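Local coordinates for protein aquaporin AqpM (Methanothermobacter marburgensis str. Marburg, PDB 2F2B) that forms a tetrameric membrane channel that lets water move in both directions under osmotic drive and passes some glycerol, at residues L18-A23 and F116-C121; A68-L73 and S77-N82; N209-I212 and L218-Y221. All coordinates share one frame; numbering follows the deposited sequence.

Interaction 1. Residues L18-A23 and F116-C121; sequences LVFFGA and FIFLQC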
loop_
_atom_site.group_PDB
_atom_site.type_symbol
_atom_site.label_atom_id
_atom_site.label_comp_id
_atom_site.label_asym_id
_atom_site.label_seq_id
_atom_site.Cartn_x
_atom_site.Cartn_y
_atom_site.Cartn_z
ATOM N N LEU A 18 6.325 17.686 -2.012
ATOM C CA LEU A 18 4.908 17.359 -1.912
ATOM C C LEU A 18 4.168 17.639 -3.225
ATOM O O LEU A 18 3.432 16.788 -3.727
ATOM C CB LEU A 18 4.284 18.161 -0.761
ATOM C CG LEU A 18 2.827 17.895 -0.372
ATOM C CD1 LEU A 18 2.601 18.321 1.079
ATOM C CD2 LEU A 18 1.897 18.644 -1.306
ATOM N N VAL A 19 4.380 18.825 -3.788
ATOM C CA VAL A 19 3.711 19.213 -5.026
ATOM C C VAL A 19 4.275 18.544 -6.281
ATOM O O VAL A 19 3.518 18.093 -7.145
ATOM C CB VAL A 19 3.746 20.753 -5.193
ATOM C CG1 VAL A 19 3.101 21.161 -6.512
ATOM C CG2 VAL A 19 3.008 21.404 -4.024
ATOM N N PHE A 20 5.597 18.477 -6.388
ATOM C CA PHE A 20 6.218 17.848 -7.549
ATOM C C PHE A 20 5.743 16.403 -7.715
ATOM O O PHE A 20 5.264 16.013 -8.777
ATOM C CB PHE A 20 7.749 17.892 -7.417
ATOM C CG PHE A 20 8.486 17.269 -8.581
ATOM C CD1 PHE A 20 8.607 15.883 -8.689
ATOM C CD2 PHE A 20 9.050 18.068 -9.571
ATOM C CE1 PHE A 20 9.279 15.301 -9.764
ATOM C CE2 PHE A 20 9.726 17.500 -10.654
ATOM C CZ PHE A 20 9.841 16.110 -10.751
ATOM N N PHE A 21 5.852 15.614 -6.652
ATOM C CA PHE A 21 5.460 14.211 -6.721
ATOM C C PHE A 21 3.963 13.936 -6.612
ATOM O O PHE A 21 3.420 13.153 -7.394
ATOM C CB PHE A 21 6.233 13.423 -5.660
ATOM C CG PHE A 21 7.700 13.315 -5.961
ATOM C CD1 PHE A 21 8.163 12.388 -6.895
ATOM C CD2 PHE A 21 8.611 14.190 -5.376
ATOM C CE1 PHE A 21 9.513 12.343 -7.247
ATOM C CE2 PHE A 21 9.961 14.152 -5.723
ATOM C CZ PHE A 21 10.411 13.224 -6.662
ATOM N N GLY A 22 3.297 14.582 -5.658
ATOM C CA GLY A 22 1.869 14.368 -5.486
ATOM C C GLY A 22 1.017 14.912 -6.620
ATOM O O GLY A 22 0.322 14.159 -7.308
ATOM N N ALA A 23 1.056 16.226 -6.816
ATOM C CA ALA A 23 0.269 16.845 -7.876
ATOM C C ALA A 23 0.737 16.322 -9.229
ATOM O O ALA A 23 -0.045 16.231 -10.179
ATOM C CB ALA A 23 0.406 18.365 -7.814
ATOM N N PHE A 116 6.412 24.146 -11.044
ATOM C CA PHE A 116 7.150 24.641 -12.203
ATOM C C PHE A 116 8.175 23.632 -12.716
ATOM O O PHE A 116 8.262 23.374 -13.918
ATOM C CB PHE A 116 7.868 25.944 -11.853
ATOM C CG PHE A 116 8.729 26.470 -12.964
ATOM C CD1 PHE A 116 8.155 26.976 -14.127
ATOM C CD2 PHE A 116 10.115 26.437 -12.857
ATOM C CE1 PHE A 116 8.953 27.443 -15.172
ATOM C CE2 PHE A 116 10.923 26.900 -13.896
ATOM C CZ PHE A 116 10.340 27.403 -15.054
ATOM N N ILE A 117 8.958 23.068 -11.803
ATOM C CA ILE A 117 9.974 22.102 -12.191
ATOM C C ILE A 117 9.334 20.824 -12.728
ATOM O O ILE A 117 9.872 20.199 -13.639
ATOM C CB ILE A 117 10.926 21.791 -11.011
ATOM C CG1 ILE A 117 11.728 23.052 -10.655
ATOM C CG2 ILE A 117 11.884 20.657 -11.381
ATOM C CD1 ILE A 117 12.627 23.566 -11.789
ATOM N N PHE A 118 8.185 20.435 -12.183
ATOM C CA PHE A 118 7.528 19.240 -12.697
ATOM C C PHE A 118 7.094 19.506 -14.139
ATOM O O PHE A 118 7.224 18.648 -15.014
ATOM C CB PHE A 118 6.296 18.869 -11.876
ATOM C CG PHE A 118 5.621 17.628 -12.371
ATOM C CD1 PHE A 118 6.157 16.375 -12.089
ATOM C CD2 PHE A 118 4.512 17.712 -13.205
ATOM C CE1 PHE A 118 5.598 15.219 -12.638
ATOM C CE2 PHE A 118 3.949 16.564 -13.758
ATOM C CZ PHE A 118 4.496 15.316 -13.474
ATOM N N LEU A 119 6.572 20.702 -14.379
ATOM C CA LEU A 119 6.127 21.079 -15.714
ATOM C C LEU A 119 7.287 20.963 -16.706
ATOM O O LEU A 119 7.100 20.538 -17.846
ATOM C CB LEU A 119 5.593 22.513 -15.694
ATOM C CG LEU A 119 5.156 23.125 -17.025
ATOM C CD1 LEU A 119 3.983 22.352 -17.610
ATOM C CD2 LEU A 119 4.776 24.576 -16.785
ATOM N N GLN A 120 8.484 21.337 -16.265
ATOM C CA GLN A 120 9.662 21.262 -17.126
ATOM C C GLN A 120 10.007 19.813 -17.466
ATOM O O GLN A 120 10.411 19.516 -18.590
ATOM C CB GLN A 120 10.860 21.937 -16.452
ATOM C CG GLN A 120 10.639 23.407 -16.152
ATOM C CD GLN A 120 10.296 24.205 -17.394
ATOM O OE1 GLN A 120 9.362 25.006 -17.391
ATOM N NE2 GLN A 120 11.052 23.993 -18.463
ATOM N N CYS A 121 9.843 18.915 -16.495
ATOM C CA CYS A 121 10.135 17.490 -16.689
ATOM C C CYS A 121 9.110 16.766 -17.554
ATOM O O CYS A 121 9.468 16.002 -18.451
ATOM C CB CYS A 121 10.187 16.749 -15.344
ATOM S SG CYS A 121 11.532 17.174 -14.238
#
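Phe20 and Phe118 meet in a T-shaped (edge-to-face) pair: the CD1 edge of Phe118 points at one face of the Phe20 ring, with the planes at 84° and the ring centroids 5.2 Å apart. The approach is central, since Phe118 CD1 lies over the middle of the Phe20 ring. Phe20 reaches across because its CG is trans to the backbone N (chi1 -180°), which carries the ring from the flank of helix 4-33 to the backbone of helix 100-122, where Phe20 CE2 comes within 3.5 Å of Phe118 CA. The same Phe118 CD1 also lies 3.4 Å from the carbonyl Phe20 O, meeting it obliquely, so one aromatic edge fits between a ring and the backbone that bears it.

This is the tight part, and the backbones agree: Phe20 CA and Phe118 CA, 5.5 Å apart, are the nearest such pair. The axes of the two short helical segments approach to 9.1 Å and are inclined at 48°. Cys121 extends the contact, its SG lying near the plane of the Phe20 ring and 4.0 Å from CZ. On its own helix, Phe20 puts its CD1 edge over the face of Phe21.

The looser side belongs to Ile117, which is partly exposed. Its CG2 branch touches Phe20 CE2 at 3.9 Å, whereas the end of the side chain leads away from residues 18-23. A second subunit also packs here: its Val152 lies on Phe20, its Thr189 on Phe118 and its Leu148 on Cys121, which places this joint between two transmembrane helices at the tetramer interface.

No hydrogen bond crosses between the two segments, so their association here rests on dispersion, the weak electrostatics of an aromatic edge against a ring face, and a sulfur at a ring edge.

Interaction 2. Residues A68-L73 and S77-N82; sequences ASIYAL and SGCHIN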
loop_
_atom_site.group_PDB
_atom_site.type_symbol
_atom_site.label_atom_id
_atom_site.label_comp_id
_atom_site.label_asym_id
_atom_site.label_seq_id
_atom_site.Cartn_x
_atom_site.Cartn_y
_atom_site.Cartn_z
ATOM N N ALA A 68 8.392 10.444 3.262
ATOM C CA ALA A 68 9.817 10.630 2.986
ATOM C C ALA A 68 10.285 11.996 3.493
ATOM O O ALA A 68 11.331 12.110 4.147
ATOM C CB ALA A 68 10.078 10.509 1.489
ATOM N N SER A 69 9.503 13.028 3.200
ATOM C CA SER A 69 9.839 14.387 3.622
ATOM C C SER A 69 9.905 14.537 5.141
ATOM O O SER A 69 10.805 15.192 5.667
ATOM C CB SER A 69 8.828 15.385 3.046
ATOM O OG SER A 69 8.944 15.466 1.631
ATOM N N ILE A 70 8.952 13.935 5.844
ATOM C CA ILE A 70 8.935 14.020 7.298
ATOM C C ILE A 70 10.145 13.315 7.919
ATOM O O ILE A 70 10.739 13.817 8.879
ATOM C CB ILE A 70 7.618 13.438 7.868
ATOM C CG1 ILE A 70 6.447 14.340 7.454
ATOM C CG2 ILE A 70 7.702 13.329 9.392
ATOM C CD1 ILE A 70 5.074 13.804 7.841
ATOM N N TYR A 71 10.528 12.162 7.380
ATOM C CA TYR A 71 11.688 11.461 7.925
ATOM C C TYR A 71 12.976 12.205 7.596
ATOM O O TYR A 71 13.935 12.175 8.368
ATOM C CB TYR A 71 11.737 10.022 7.399
ATOM C CG TYR A 71 10.712 9.134 8.072
ATOM C CD1 TYR A 71 10.834 8.792 9.422
ATOM C CD2 TYR A 71 9.582 8.694 7.384
ATOM C CE1 TYR A 71 9.851 8.038 10.070
ATOM C CE2 TYR A 71 8.596 7.950 8.017
ATOM C CZ TYR A 71 8.731 7.626 9.359
ATOM O OH TYR A 71 7.736 6.923 9.997
ATOM N N ALA A 72 12.993 12.900 6.467
ATOM C CA ALA A 72 14.184 13.643 6.067
ATOM C C ALA A 72 14.284 15.027 6.702
ATOM O O ALA A 72 15.375 15.468 7.069
ATOM C CB ALA A 72 14.220 13.782 4.540
ATOM N N LEU A 73 13.147 15.697 6.850
ATOM C CA LEU A 73 13.135 17.064 7.367
ATOM C C LEU A 73 12.438 17.296 8.697
ATOM O O LEU A 73 12.512 18.401 9.244
ATOM C CB LEU A 73 12.507 17.978 6.307
ATOM C CG LEU A 73 13.022 17.772 4.884
ATOM C CD1 LEU A 73 12.118 18.504 3.907
ATOM C CD2 LEU A 73 14.465 18.256 4.759
ATOM N N SER A 77 12.920 21.138 10.504
ATOM C CA SER A 77 11.923 22.200 10.622
ATOM C C SER A 77 10.611 21.759 11.251
ATOM O O SER A 77 9.780 22.596 11.611
ATOM C CB SER A 77 11.615 22.772 9.239
ATOM O OG SER A 77 10.936 21.807 8.443
ATOM N N GLY A 78 10.428 20.449 11.376
ATOM C CA GLY A 78 9.188 19.921 11.913
ATOM C C GLY A 78 8.362 19.426 10.735
ATOM O O GLY A 78 7.346 18.753 10.903
ATOM N N CYS A 79 8.824 19.775 9.536
ATOM C CA CYS A 79 8.189 19.403 8.269
ATOM C C CYS A 79 6.675 19.609 8.235
ATOM O O CYS A 79 5.910 18.654 8.082
ATOM C CB CYS A 79 8.526 17.947 7.916
ATOM S SG CYS A 79 8.177 17.499 6.190
ATOM N N HIS A 80 6.245 20.862 8.377
ATOM C CA HIS A 80 4.822 21.193 8.335
ATOM C C HIS A 80 4.331 21.090 6.892
ATOM O O HIS A 80 3.280 20.502 6.624
ATOM C CB HIS A 80 4.573 22.631 8.809
ATOM C CG HIS A 80 4.974 22.897 10.228
ATOM N ND1 HIS A 80 4.708 24.096 10.855
ATOM C CD2 HIS A 80 5.643 22.141 11.130
ATOM C CE1 HIS A 80 5.198 24.067 12.082
ATOM N NE2 HIS A 80 5.769 22.893 12.275
ATOM N N ILE A 81 5.104 21.697 5.989
ATOM C CA ILE A 81 4.837 21.751 4.546
ATOM C C ILE A 81 3.363 21.933 4.194
ATOM O O ILE A 81 2.886 21.454 3.159
ATOM C CB ILE A 81 5.414 20.500 3.821
ATOM C CG1 ILE A 81 4.742 19.216 4.322
ATOM C CG2 ILE A 81 6.926 20.434 4.061
ATOM C CD1 ILE A 81 5.179 17.955 3.570
ATOM N N ASN A 82 2.667 22.683 5.044
ATOM C CA ASN A 82 1.239 22.933 4.891
ATOM C C ASN A 82 0.846 24.124 5.776
ATOM O O ASN A 82 0.927 24.042 6.996
ATOM C CB ASN A 82 0.478 21.687 5.349
ATOM C CG ASN A 82 -1.013 21.789 5.131
ATOM O OD1 ASN A 82 -1.572 22.883 5.034
ATOM N ND2 ASN A 82 -1.674 20.636 5.067
#
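Cys79 lays its SG against Ser69 and Ile70 on the last turns of helix 52-73, 3.8 Å from Ser69 CB and equally 3.8 Å from Ile70 CG1. The sulfur extends trans to its backbone N (chi1 -165°), which also brings it to 3.5 Å from the carbonyl Ser69 O. Behind it, Cys79 CB rests against Leu73 CB at 4.3 Å. The chain turns back on the helix through a backbone bond, Ser77 N to Leu73 O, 3.0 Å long, with the donor almost collinear with the carbonyl (C=O...N 175°). Gly78 follows at positive phi, and Ser77 OG accepts from Cys79 N at 3.1 Å, closing an ST turn.

In the aquaporin fold this is the pore-forming loop that runs from a transmembrane helix into the first NPA motif. Glu11 of helix 4-33 pins it: OE2 bonds to Ser77 OG and His80 N, and OE1 to Ile81 N, so one carboxylate serves three groups of the irregular chain. Farther along, Ile81 touches the helix more lightly, its CD1 standing 4.5 Å from Ser69 CB. Asn82 then N-caps helix 83-91, with OD1 accepting from Ala84 N, while its ND2 bonds to Leu198 O and to a glycerol molecule that probably came from the crystallisation liquor.

Interaction 3. Residues N209-I212 and L218-Y221; sequences NDMI and LWNY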
loop_
_atom_site.group_PDB
_atom_site.type_symbol
_atom_site.label_atom_id
_atom_site.label_comp_id
_atom_site.label_asym_id
_atom_site.label_seq_id
_atom_site.Cartn_x
_atom_site.Cartn_y
_atom_site.Cartn_z
ATOM N N ASN A 209 1.040 28.151 -11.635
ATOM C CA ASN A 209 1.604 27.656 -12.878
ATOM C C ASN A 209 0.561 27.388 -13.963
ATOM O O ASN A 209 0.842 27.581 -15.150
ATOM C CB ASN A 209 2.456 26.414 -12.608
ATOM C CG ASN A 209 3.752 26.752 -11.884
ATOM O OD1 ASN A 209 3.795 26.845 -10.655
ATOM N ND2 ASN A 209 4.809 26.966 -12.651
ATOM N N ASP A 210 -0.638 26.957 -13.573
ATOM C CA ASP A 210 -1.693 26.715 -14.554
ATOM C C ASP A 210 -2.079 28.035 -15.213
ATOM O O ASP A 210 -2.368 28.089 -16.410
ATOM C CB ASP A 210 -2.940 26.111 -13.899
ATOM C CG ASP A 210 -2.865 24.603 -13.775
ATOM O OD1 ASP A 210 -2.081 23.985 -14.522
ATOM O OD2 ASP A 210 -3.605 24.034 -12.944
ATOM N N MET A 211 -2.091 29.097 -14.417
ATOM C CA MET A 211 -2.437 30.418 -14.921
ATOM C C MET A 211 -1.396 30.901 -15.924
ATOM O O MET A 211 -1.735 31.370 -17.010
ATOM C CB MET A 211 -2.532 31.408 -13.758
ATOM C CG MET A 211 -2.585 32.867 -14.183
ATOM S SD MET A 211 -2.644 33.980 -12.769
ATOM C CE MET A 211 -0.925 34.024 -12.291
ATOM N N ILE A 212 -0.128 30.769 -15.554
ATOM C CA ILE A 212 0.980 31.213 -16.394
ATOM C C ILE A 212 1.243 30.371 -17.639
ATOM O O ILE A 212 1.550 30.915 -18.702
ATOM C CB ILE A 212 2.292 31.266 -15.578
ATOM C CG1 ILE A 212 2.133 32.223 -14.396
ATOM C CG2 ILE A 212 3.449 31.705 -16.472
ATOM C CD1 ILE A 212 3.306 32.207 -13.435
ATOM N N LEU A 218 -8.118 29.516 -12.014
ATOM C CA LEU A 218 -8.900 28.809 -11.000
ATOM C C LEU A 218 -8.978 29.578 -9.681
ATOM O O LEU A 218 -9.569 29.101 -8.712
ATOM C CB LEU A 218 -8.274 27.431 -10.736
ATOM C CG LEU A 218 -8.102 26.483 -11.928
ATOM C CD1 LEU A 218 -7.215 25.303 -11.532
ATOM C CD2 LEU A 218 -9.465 25.999 -12.397
ATOM N N TRP A 219 -8.396 30.772 -9.651
ATOM C CA TRP A 219 -8.366 31.578 -8.434
ATOM C C TRP A 219 -9.706 31.831 -7.752
ATOM O O TRP A 219 -9.758 32.080 -6.549
ATOM C CB TRP A 219 -7.655 32.903 -8.712
ATOM C CG TRP A 219 -6.216 32.703 -9.070
ATOM C CD1 TRP A 219 -5.640 32.892 -10.293
ATOM C CD2 TRP A 219 -5.174 32.240 -8.201
ATOM N NE1 TRP A 219 -4.302 32.576 -10.239
ATOM C CE2 TRP A 219 -3.990 32.173 -8.967
ATOM C CE3 TRP A 219 -5.127 31.875 -6.849
ATOM C CZ2 TRP A 219 -2.770 31.756 -8.426
ATOM C CZ3 TRP A 219 -3.913 31.461 -6.310
ATOM C CH2 TRP A 219 -2.751 31.406 -7.100
ATOM N N ASN A 220 -10.788 31.760 -8.515
ATOM C CA ASN A 220 -12.119 31.971 -7.963
ATOM C C ASN A 220 -12.494 30.862 -6.976
ATOM O O ASN A 220 -13.427 31.013 -6.185
ATOM C CB ASN A 220 -13.129 32.044 -9.109
ATOM C CG ASN A 220 -12.701 31.220 -10.310
ATOM O OD1 ASN A 220 -12.783 29.992 -10.302
ATOM N ND2 ASN A 220 -12.221 31.897 -11.351
ATOM N N TYR A 221 -11.752 29.759 -7.015
ATOM C CA TYR A 221 -12.004 28.626 -6.124
ATOM C C TYR A 221 -11.009 28.571 -4.969
ATOM O O TYR A 221 -11.198 27.812 -4.013
ATOM C CB TYR A 221 -11.893 27.304 -6.891
ATOM C CG TYR A 221 -12.885 27.111 -8.012
ATOM C CD1 TYR A 221 -14.251 27.001 -7.754
ATOM C CD2 TYR A 221 -12.452 26.999 -9.334
ATOM C CE1 TYR A 221 -15.165 26.780 -8.786
ATOM C CE2 TYR A 221 -13.355 26.779 -10.372
ATOM C CZ TYR A 221 -14.707 26.669 -10.090
ATOM O OH TYR A 221 -15.599 26.437 -11.114
#
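Met211 reaches from helix 200-214 to the pyrrole edge of Trp219. Its CB already stands 4.1 Å from Trp219 NE1, and Met211 CG, placed trans to the backbone N (chi1 167°), lies 4.3 Å from that same NE1. SD makes the main contact: Trp219 NE1 donates to it at 3.3 Å, a weak hydrogen bond bent to 148° at the hydrogen. The sulfur also lies 4.0 Å from Trp219 CD1, close to the indole plane and at the rim of its five-membered ring rather than over a face. A bend at chi3 of 80° keeps Met211 CE 4.2 Å from Trp219 NE1, while the same methyl lies 4.1 Å from CG1 of Ile212 on its own helix.

Deeper in, Leu218 CD1 packs on the carboxylate of Asp210, 4.1 Å from OD2. Asp210 is buried, and its backbone is hydrogen-bonded to Thr216, holding the turn between the two segments. Tyr207 and Tyr222 each form an edge-to-face pair with Trp219, so the indole has aromatic neighbours as well as the sulfur that meets its N-H. Met211 itself lies on the surface.

The arrangement is a Met-aromatic contact supplemented by an N-H...S bond. It ties the C-terminal part of the short helix that begins within the second NPA motif to the loop leading into the last transmembrane helix of the aquaporin fold.

Helix 4-33 links interaction 1 to interaction 2: their centres are 17 Å apart, but Leu18 CD1 and Ile81 CD1 touch at 3.6 Å. Leu18 also packs on Asn199 of the second NPA motif, and Ile81 lies about 4 Å from the bound glycerol, so this bridge passes beside the region where the two NPA loops meet. Interaction 1 is joined to interaction 3, 16 Å away between centres, by Phe116 packing on Asn209. Interactions 2 and 3 lie on opposite sides of the chain's centre, about 14 Å apart at their nearest atoms. A second subunit packs against interactions 1 and 2, whereas no other chain of the tetramer touches the segments of interaction 3.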